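Local coordinates for protein early endosome antigen 1 (Homo sapiens, PDB 3MJH) that probably binds a Rab GTPase through its zinc finger and is thought to tether early endosomes before fusion, at residues B[9-14]-B[27-32]. Residues are numbered along the deposited sequence; the frame is centred on the assembly and turned at random.
With ZN (zinc ion), chain G.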
ATOM      1  N   PRO B   9       0.207 -12.536   7.732  1.00 35.52           N
ATOM      2  CA  PRO B   9       0.527 -11.286   8.444  1.00 35.94           C
ATOM      3  C   PRO B   9       0.450 -11.363   9.984  1.00 36.50           C
ATOM      4  O   PRO B   9       1.025 -10.512  10.663  1.00 35.98           O
ATOM      5  CB  PRO B   9      -0.478 -10.278   7.879  1.00 35.37           C
ATOM      6  CG  PRO B   9      -1.571 -11.088   7.309  1.00 36.28           C
ATOM      7  CD  PRO B   9      -0.964 -12.387   6.849  1.00 35.66           C
ATOM      8  N   GLN B  10      -0.217 -12.386  10.520  1.00 37.05           N
ATOM      9  CA  GLN B  10      -0.377 -12.533  11.969  1.00 38.17           C
ATOM     10  C   GLN B  10       0.814 -13.169  12.684  1.00 38.49           C
ATOM     11  O   GLN B  10       1.201 -12.733  13.777  1.00 38.91           O
ATOM     12  CB  GLN B  10      -1.652 -13.320  12.282  1.00 38.56           C
ATOM     13  CG  GLN B  10      -2.908 -12.477  12.249  1.00 41.40           C
ATOM     14  CD  GLN B  10      -3.117 -11.712  13.543  1.00 45.12           C
ATOM     15  OE1 GLN B  10      -3.142 -12.303  14.626  1.00 47.45           O
ATOM     16  NE2 GLN B  10      -3.271 -10.395  13.440  1.00 45.14           N
ATOM     17  N   CYS B  11       1.379 -14.214  12.094  1.00 38.67           N
ATOM     18  CA  CYS B  11       2.520 -14.881  12.715  1.00 38.76           C
ATOM     19  C   CYS B  11       3.742 -14.942  11.809  1.00 38.94           C
ATOM     20  O   CYS B  11       4.758 -15.512  12.179  1.00 39.05           O
ATOM     21  CB  CYS B  11       2.129 -16.280  13.206  1.00 38.90           C
ATOM     22  SG  CYS B  11       1.699 -17.408  11.895  1.00 37.45           S
ATOM     23  N   MET B  12       3.647 -14.331  10.632  1.00 39.40           N
ATOM     24  CA  MET B  12       4.742 -14.324   9.650  1.00 39.88           C
ATOM     25  C   MET B  12       5.078 -15.714   9.085  1.00 40.14           C
ATOM     26  O   MET B  12       6.060 -15.861   8.371  1.00 39.87           O
ATOM     27  CB  MET B  12       6.010 -13.653  10.205  1.00 39.83           C
ATOM     28  CG  MET B  12       5.819 -12.268  10.819  1.00 40.89           C
ATOM     29  SD  MET B  12       4.958 -11.107   9.757  1.00 43.21           S
ATOM     30  CE  MET B  12       5.482  -9.540  10.433  1.00 40.64           C
ATOM     31  N   LYS B  13       4.270 -16.726   9.407  1.00 40.94           N
ATOM     32  CA  LYS B  13       4.435 -18.057   8.797  1.00 42.05           C
ATOM     33  C   LYS B  13       4.379 -17.942   7.267  1.00 42.19           C
ATOM     34  O   LYS B  13       3.474 -17.310   6.704  1.00 42.03           O
ATOM     35  CB  LYS B  13       3.375 -19.041   9.328  1.00 42.47           C
ATOM     36  CG  LYS B  13       3.603 -20.508   8.969  1.00 43.95           C
ATOM     37  CD  LYS B  13       2.790 -21.419   9.889  1.00 46.34           C
ATOM     38  CE  LYS B  13       2.794 -22.875   9.419  1.00 47.41           C
ATOM     39  NZ  LYS B  13       4.154 -23.505   9.462  1.00 49.60           N
ATOM     40  N   SER B  14       5.383 -18.509   6.606  1.00 42.36           N
ATOM     41  CA  SER B  14       5.403 -18.564   5.154  1.00 42.39           C
ATOM     42  C   SER B  14       4.779 -19.871   4.688  1.00 42.29           C
ATOM     43  O   SER B  14       5.241 -20.954   5.052  1.00 42.06           O
ATOM     44  CB  SER B  14       6.827 -18.446   4.621  1.00 42.54           C
ATOM     45  OG  SER B  14       6.809 -18.154   3.237  1.00 43.72           O
ATOM     46  N   ALA B  27      -7.609 -21.830  10.392  1.00 38.15           N
ATOM     47  CA  ALA B  27      -7.376 -22.821  11.437  1.00 38.87           C
ATOM     48  C   ALA B  27      -6.749 -22.222  12.697  1.00 39.41           C
ATOM     49  O   ALA B  27      -6.905 -22.758  13.789  1.00 39.28           O
ATOM     50  CB  ALA B  27      -6.510 -23.940  10.904  1.00 38.73           C
ATOM     51  N   VAL B  28      -6.002 -21.159  12.559  1.00 40.26           N
ATOM     52  CA  VAL B  28      -5.277 -20.635  13.679  1.00 40.98           C
ATOM     53  C   VAL B  28      -5.661 -19.247  14.096  1.00 41.52           C
ATOM     54  O   VAL B  28      -5.691 -18.947  15.248  1.00 41.54           O
ATOM     55  CB  VAL B  28      -3.833 -20.624  13.351  1.00 40.84           C
ATOM     56  CG1 VAL B  28      -3.086 -19.946  14.395  1.00 41.42           C
ATOM     57  CG2 VAL B  28      -3.368 -21.986  13.165  1.00 41.08           C
ATOM     58  N   HIS B  29      -6.102 -18.408  13.182  1.00 41.85           N
ATOM     59  CA  HIS B  29      -6.440 -17.040  13.556  1.00 42.58           C
ATOM     60  C   HIS B  29      -7.857 -16.533  13.503  1.00 44.01           C
ATOM     61  O   HIS B  29      -8.091 -15.399  13.827  1.00 44.32           O
ATOM     62  CB  HIS B  29      -5.616 -16.052  12.767  1.00 41.92           C
ATOM     63  CG  HIS B  29      -4.172 -16.358  12.755  1.00 39.27           C
ATOM     64  ND1 HIS B  29      -3.452 -16.511  13.905  1.00 38.03           N
ATOM     65  CD2 HIS B  29      -3.323 -16.570  11.741  1.00 36.16           C
ATOM     66  CE1 HIS B  29      -2.213 -16.796  13.600  1.00 36.75           C
ATOM     67  NE2 HIS B  29      -2.114 -16.827  12.296  1.00 35.39           N
ATOM     68  N   ASP B  30      -8.809 -17.331  13.084  1.00 45.72           N
ATOM     69  CA  ASP B  30     -10.152 -16.822  12.971  1.00 47.26           C
ATOM     70  C   ASP B  30     -11.038 -17.258  14.128  1.00 48.46           C
ATOM     71  O   ASP B  30     -11.417 -18.398  14.185  1.00 48.85           O
ATOM     72  CB  ASP B  30     -10.736 -17.325  11.644  1.00 20.00           C
ATOM     73  CG  ASP B  30     -12.162 -16.990  11.476  1.00 20.00           C
ATOM     74  OD1 ASP B  30     -12.843 -16.837  12.468  1.00 20.00           O
ATOM     75  OD2 ASP B  30     -12.617 -16.909  10.350  1.00 20.00           O
ATOM     76  N   ALA B  31     -11.335 -16.378  15.074  1.00 49.99           N
ATOM     77  CA  ALA B  31     -12.484 -16.528  15.967  1.00 51.23           C
ATOM     78  C   ALA B  31     -12.620 -17.885  16.656  1.00 52.30           C
ATOM     79  O   ALA B  31     -13.725 -18.373  16.839  1.00 52.00           O
ATOM     80  CB  ALA B  31     -13.744 -16.200  15.243  1.00 20.00           C
ATOM     81  N   GLY B  32     -11.504 -18.461  17.078  1.00 53.24           N
ATOM     82  CA  GLY B  32     -11.490 -19.806  17.600  1.00 54.50           C
ATOM     83  C   GLY B  32     -11.489 -20.937  16.596  1.00 55.30           C
ATOM     84  O   GLY B  32     -10.629 -21.767  16.640  1.00 55.35           O
TER
HETATM   85 ZN    ZN G  70      -0.362 -17.264  10.942  1.00 39.17          ZN
HETATM   86  O   HOH W   1      -5.980 -13.609  15.185  1.00 48.04           O
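Cys11 and His29 meet through a zinc ion that each of them binds, the cysteine with SG at 2.3 Å from the zinc and the histidine with NE2, also 2.3 Å from it. Sharing one coordination shell sets SG 3.9 Å from His29 NE2; the sulfur lies at the imidazole edge because the zinc sits close to the ring plane, off NE2, with SG beyond it. Cys8 and His24 complete the Cys2His2 site of a C2H2 zinc finger, in which a CxxC turn is tied to His24 in helix 18-28 and to His29 just after it. A thiolate and an imidazole nitrogen are both good zinc ligands, and chi1 of 65° directs SG, between backbone N and carbonyl carbon, to the metal. Within 9-14, a weak hydrogen bond from Lys13 N to Cys11 SG (3.6 Å) probably offsets some of the sulfur's negative charge.

Gln10 CB lies over the centre of one ring face, 3.6 Å from the His29 centroid and 13° off the normal, a CH-pi contact; CG1 of the preceding Val28 packs toward the rim of the opposite face. Glutamine suits the place: its CH2 covers the ring, while the chain, bent at chi2, carries the amide past it, 70° from the imidazole plane, where OE1 accepts from a water that also donates to His29 O. Zinc holds NE2, and the carbons over its faces would limit how the ring turns, so metal ligation, rather than an extensive hydrophobic core, chiefly joins these segments.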